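Local coordinates for autoinducer 2-binding protein LsrB (Clostridium saccharobutylicum DSM 13864, PDB 6DSP), which binds the quorum-sensing signal autoinducer-2 as a receptor of the bacterial solute-binding protein family, at residues 269-273 and 274-278; 44-47 and 48-52. All coordinates share one frame; numbering follows the deposited sequence.

Contact 1 of 2, residues 269-273 and 274-278; sequences GLWDC and GIQGA. With PAV ((2R,4S)-2-methyl-2,3,3,4-tetrahydroxytetrahydrofuran), chain C.
Asp-272 caps the helix that runs from Cys-273 to residue 288, while the neighbouring Trp-271 reaches both the ligand and Gln-276 of the first helical turn. The capping bond is nearly straight: Ile-275 N donates to Asp-272 OD1 over 3.0 Å at 172°, meeting the oxygen from above the carboxylate plane. This N-cap satisfies an amide that has no helical carbonyl before it. The regular backbone pattern follows at once, with Gln-276 N bonded to Asp-272 O at 3.0 Å and Gly-277 N to Cys-273 O at 2.9 Å. The Ile-275 methyl CG2 also lies against the carboxylate, 3.6 Å from Asp-272 CG.

A second polar link is weaker. Gln-276 is extended, its CG opposite the backbone N (chi1 -176°), and this carries OE1 to 2.9 Å from Trp-271 NE1 in a weak hydrogen bond. The amide plane stands 77° from the indole plane. NE2 is held more firmly, by Gln-124 OE1 and Val-122 O, so the amide is fixed between the indole and another pocket residue, Gln-124.

With autoinducer-2 the contacts are van der Waals in range. Leu-270 CG sits over one face of the indole, and Leu-270 CD1 comes 3.9 Å from the ligand methyl C1; at the far edge of the indole, in its plane, Trp-271 CZ2 is 3.4 Å from ligand O3.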
loop_
_atom_site.group_PDB
_atom_site.type_symbol
_atom_site.label_atom_id
_atom_site.label_comp_id
_atom_site.label_asym_id
_atom_site.label_seq_id
_atom_site.Cartn_x
_atom_site.Cartn_y
_atom_site.Cartn_z
ATOM N N GLY A 269 -1.395 -0.955 11.141
ATOM C CA GLY A 269 -0.675 -2.067 10.556
ATOM C C GLY A 269 0.204 -1.699 9.379
ATOM O O GLY A 269 0.139 -0.589 8.830
ATOM N N LEU A 270 1.001 -2.679 8.976
ATOM C CA LEU A 270 1.735 -2.624 7.712
ATOM C C LEU A 270 2.274 -4.023 7.457
ATOM O O LEU A 270 1.551 -5.012 7.655
ATOM C CB LEU A 270 2.834 -1.544 7.695
ATOM C CG LEU A 270 3.173 -1.099 6.252
ATOM C CD1 LEU A 270 2.140 -0.146 5.651
ATOM C CD2 LEU A 270 4.580 -0.490 6.212
ATOM N N TRP A 271 3.509 -4.108 6.981
ATOM C CA TRP A 271 4.167 -5.316 6.493
ATOM C C TRP A 271 5.592 -4.850 6.201
ATOM O O TRP A 271 5.899 -3.656 6.323
ATOM C CB TRP A 271 3.464 -5.858 5.218
ATOM C CG TRP A 271 3.263 -4.797 4.166
ATOM C CD1 TRP A 271 4.192 -4.376 3.246
ATOM C CD2 TRP A 271 2.107 -3.967 3.973
ATOM N NE1 TRP A 271 3.690 -3.339 2.495
ATOM C CE2 TRP A 271 2.408 -3.063 2.914
ATOM C CE3 TRP A 271 0.836 -3.921 4.557
ATOM C CZ2 TRP A 271 1.479 -2.125 2.453
ATOM C CZ3 TRP A 271 -0.080 -2.980 4.095
ATOM C CH2 TRP A 271 0.255 -2.089 3.054
ATOM N N ASP A 272 6.463 -5.768 5.790
ATOM C CA ASP A 272 7.876 -5.410 5.629
ATOM C C ASP A 272 8.054 -4.782 4.249
ATOM O O ASP A 272 8.332 -5.461 3.260
ATOM C CB ASP A 272 8.756 -6.641 5.829
ATOM C CG ASP A 272 10.229 -6.325 5.804
ATOM O OD1 ASP A 272 10.646 -5.256 5.301
ATOM O OD2 ASP A 272 10.973 -7.201 6.282
ATOM N N CYS A 273 7.859 -3.456 4.169
ATOM C CA CYS A 273 7.921 -2.811 2.863
ATOM C C CYS A 273 9.340 -2.746 2.307
ATOM O O CYS A 273 9.496 -2.659 1.087
ATOM C CB CYS A 273 7.264 -1.429 2.883
ATOM S SG CYS A 273 8.140 -0.224 3.890
ATOM N N GLY A 274 10.371 -2.791 3.161
ATOM C CA GLY A 274 11.735 -2.874 2.668
ATOM C C GLY A 274 12.001 -4.164 1.926
ATOM O O GLY A 274 12.559 -4.149 0.827
ATOM N N ILE A 275 11.603 -5.298 2.507
ATOM C CA ILE A 275 11.764 -6.564 1.803
ATOM C C ILE A 275 10.853 -6.607 0.589
ATOM O O ILE A 275 11.220 -7.160 -0.449
ATOM C CB ILE A 275 11.593 -7.771 2.747
ATOM C CG1 ILE A 275 12.466 -8.943 2.266
ATOM C CG2 ILE A 275 10.174 -8.247 2.802
ATOM C CD1 ILE A 275 12.624 -10.025 3.283
ATOM N N GLN A 276 9.684 -5.976 0.670
ATOM C CA GLN A 276 8.784 -5.944 -0.480
ATOM C C GLN A 276 9.417 -5.206 -1.656
ATOM O O GLN A 276 9.384 -5.690 -2.790
ATOM C CB GLN A 276 7.464 -5.283 -0.091
ATOM C CG GLN A 276 6.456 -5.330 -1.243
ATOM C CD GLN A 276 5.197 -4.535 -0.960
ATOM O OE1 GLN A 276 5.130 -3.789 0.011
ATOM N NE2 GLN A 276 4.178 -4.739 -1.782
ATOM N N GLY A 277 9.972 -4.011 -1.404
ATOM C CA GLY A 277 10.627 -3.285 -2.489
ATOM C C GLY A 277 11.794 -4.074 -3.048
ATOM O O GLY A 277 11.988 -4.146 -4.261
ATOM N N ALA A 278 12.575 -4.696 -2.165
ATOM C CA ALA A 278 13.689 -5.522 -2.619
ATOM C C ALA A 278 13.195 -6.672 -3.480
ATOM O O ALA A 278 13.786 -6.963 -4.525
ATOM C CB ALA A 278 14.472 -6.050 -1.424
HETATM O O2 PAV C . -1.438 1.943 2.385
HETATM C C2 PAV C . -0.190 2.199 1.706
HETATM C C1 PAV C . 1.040 1.952 2.607
HETATM O O5 PAV C . -0.181 3.723 1.533
HETATM C C5 PAV C . 0.625 3.995 0.469
HETATM C C4 PAV C . 0.966 2.659 -0.215
HETATM O O4 PAV C . 0.840 2.776 -1.629
HETATM C C3 PAV C . -0.043 1.710 0.439
HETATM O O3 PAV C . 0.464 0.404 0.476
HETATM O O13 PAV C . -1.275 1.764 -0.244
#

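Contact 2 of 2, residues 44-47 and 48-52; sequences QKYS and EQWGF
Tyr-46 and Trp-50 both turn CG away from their own carbonyl carbon and beside the backbone N (chi1 -78° and -69°), which lays the indole across the start of the tyrosine side chain one helical turn earlier. Tyr-46 CB stands over the six-membered ring of Trp-50, 3.6 Å from its centroid, in a CH-pi contact. The two aromatic rings meet obliquely, with Tyr-46 CD1 and Trp-50 CZ2 3.7 Å apart. Tyr-46 O also lies over an indole face, while accepting Trp-50 N at 2.9 Å. The indole NE1 finds its partner in Pro-302 O, beyond the helix.

Ser-47 makes a similar contact with the residue that follows the turn. Its CB rests over a face of the Phe-52 ring, 4.0 Å from the centroid, and the hydroxyl OG bonds back to Ala-43 O. Ser-47 O is gripped twice, by Gly-51 N at 2.9 Å and by Phe-52 N at 3.3 Å, the donors arriving from opposite faces of its carbonyl plane. Gly-51 leaves the helical conformation with a positive phi of 88°, which brings Phe-52 N back to the same carbonyl.

That bond and the positive-phi glycine are shared with a Schellman motif, although Gly-51 N stays with Ser-47 O. This glycine-terminated end closes helix 34-50 and leads into strand 53-56, part of the beta-alpha-beta unit begun by strand 23-27 in the periplasmic-binding-protein fold.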
loop_
_atom_site.group_PDB
_atom_site.type_symbol
_atom_site.label_atom_id
_atom_site.label_comp_id
_atom_site.label_asym_id
_atom_site.label_seq_id
_atom_site.Cartn_x
_atom_site.Cartn_y
_atom_site.Cartn_z
ATOM N N GLN A 44 17.704 -0.819 -1.777
ATOM C CA GLN A 44 19.123 -0.502 -1.905
ATOM C C GLN A 44 19.980 -1.515 -1.153
ATOM O O GLN A 44 20.997 -1.994 -1.674
ATOM C CB GLN A 44 19.413 0.915 -1.396
ATOM C CG GLN A 44 18.768 2.031 -2.184
ATOM C CD GLN A 44 19.107 1.977 -3.673
ATOM O OE1 GLN A 44 20.263 1.724 -4.053
ATOM N NE2 GLN A 44 18.135 2.268 -4.513
ATOM N N LYS A 45 19.606 -1.833 0.099
ATOM C CA LYS A 45 20.398 -2.763 0.895
ATOM C C LYS A 45 20.515 -4.122 0.211
ATOM O O LYS A 45 21.616 -4.679 0.092
ATOM C CB LYS A 45 19.787 -2.904 2.282
ATOM C CG LYS A 45 20.534 -3.906 3.151
ATOM C CD LYS A 45 19.817 -4.111 4.478
ATOM C CE LYS A 45 19.053 -5.428 4.487
ATOM N NZ LYS A 45 19.974 -6.585 4.259
ATOM N N TYR A 46 19.399 -4.671 -0.252
ATOM C CA TYR A 46 19.445 -6.007 -0.827
ATOM C C TYR A 46 20.109 -6.008 -2.198
ATOM O O TYR A 46 20.880 -6.920 -2.516
ATOM C CB TYR A 46 18.038 -6.609 -0.898
ATOM C CG TYR A 46 17.518 -7.149 0.406
ATOM C CD1 TYR A 46 17.754 -8.470 0.764
ATOM C CD2 TYR A 46 16.804 -6.343 1.281
ATOM C CE1 TYR A 46 17.282 -8.981 1.978
ATOM C CE2 TYR A 46 16.336 -6.832 2.479
ATOM C CZ TYR A 46 16.564 -8.153 2.828
ATOM O OH TYR A 46 16.078 -8.616 4.030
ATOM N N SER A 47 19.829 -5.010 -3.035
ATOM C CA SER A 47 20.442 -5.024 -4.361
ATOM C C SER A 47 21.952 -4.896 -4.274
ATOM O O SER A 47 22.659 -5.438 -5.121
ATOM C CB SER A 47 19.854 -3.927 -5.250
ATOM O OG SER A 47 20.088 -2.634 -4.717
ATOM N N GLU A 48 22.473 -4.199 -3.259
ATOM C CA GLU A 48 23.921 -4.154 -3.088
ATOM C C GLU A 48 24.484 -5.552 -2.872
ATOM O O GLU A 48 25.556 -5.891 -3.393
ATOM C CB GLU A 48 24.257 -3.274 -1.886
ATOM C CG GLU A 48 23.997 -1.798 -2.087
ATOM C CD GLU A 48 25.163 -1.095 -2.742
ATOM O OE1 GLU A 48 24.962 0.021 -3.275
ATOM O OE2 GLU A 48 26.278 -1.666 -2.731
ATOM N N GLN A 49 23.782 -6.372 -2.086
ATOM C CA GLN A 49 24.212 -7.745 -1.868
ATOM C C GLN A 49 24.020 -8.607 -3.106
ATOM O O GLN A 49 24.831 -9.501 -3.363
ATOM C CB GLN A 49 23.455 -8.349 -0.688
ATOM C CG GLN A 49 23.823 -7.714 0.632
ATOM C CD GLN A 49 25.328 -7.706 0.865
ATOM O OE1 GLN A 49 25.978 -8.758 0.862
ATOM N NE2 GLN A 49 25.895 -6.514 1.046
ATOM N N TRP A 50 22.967 -8.362 -3.878
ATOM C CA TRP A 50 22.676 -9.174 -5.049
ATOM C C TRP A 50 23.524 -8.801 -6.254
ATOM O O TRP A 50 23.613 -9.597 -7.189
ATOM C CB TRP A 50 21.207 -9.031 -5.417
ATOM C CG TRP A 50 20.257 -9.669 -4.431
ATOM C CD1 TRP A 50 20.455 -10.815 -3.721
ATOM C CD2 TRP A 50 18.939 -9.197 -4.085
ATOM N NE1 TRP A 50 19.341 -11.075 -2.937
ATOM C CE2 TRP A 50 18.397 -10.107 -3.158
ATOM C CE3 TRP A 50 18.174 -8.093 -4.473
ATOM C CZ2 TRP A 50 17.119 -9.942 -2.595
ATOM C CZ3 TRP A 50 16.889 -7.938 -3.936
ATOM C CH2 TRP A 50 16.379 -8.861 -3.002
ATOM N N GLY A 51 24.136 -7.619 -6.261
ATOM C CA GLY A 51 25.012 -7.241 -7.353
ATOM C C GLY A 51 24.365 -6.562 -8.538
ATOM O O GLY A 51 24.851 -6.716 -9.665
ATOM N N PHE A 52 23.288 -5.805 -8.334
ATOM C CA PHE A 52 22.731 -4.999 -9.409
ATOM C C PHE A 52 22.321 -3.653 -8.833
ATOM O O PHE A 52 22.260 -3.471 -7.620
ATOM C CB PHE A 52 21.577 -5.718 -10.130
ATOM C CG PHE A 52 20.353 -5.938 -9.284
ATOM C CD1 PHE A 52 20.183 -7.120 -8.566
ATOM C CD2 PHE A 52 19.345 -4.973 -9.229
ATOM C CE1 PHE A 52 19.036 -7.333 -7.788
ATOM C CE2 PHE A 52 18.185 -5.179 -8.473
ATOM C CZ PHE A 52 18.023 -6.367 -7.746
#

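Overall arrangement
The centres of the two contacts lie about 16 Å apart, yet their helices pack directly: contact 1 opens helix 273-288 and contact 2 closes helix 34-50. Ala-278 meets both aromatic residues of the helix in contact 2, with its O 3.3 Å from Trp-50 CZ3 and its CB 3.6 Å from Tyr-46 CD2. Ile-275 CD1 adds an approach of 3.8 Å to Tyr-46 OH. Only contact 1 touches autoinducer-2, through Leu-270 and Trp-271. Helix 34-50 nevertheless reaches the pocket at its other end, where Phe-35, itself a pocket residue, packs on Leu-270 and Cys-273; helix 34-50 thus borders residues 269-278 at both places, near the pocket and near its own C-terminal end.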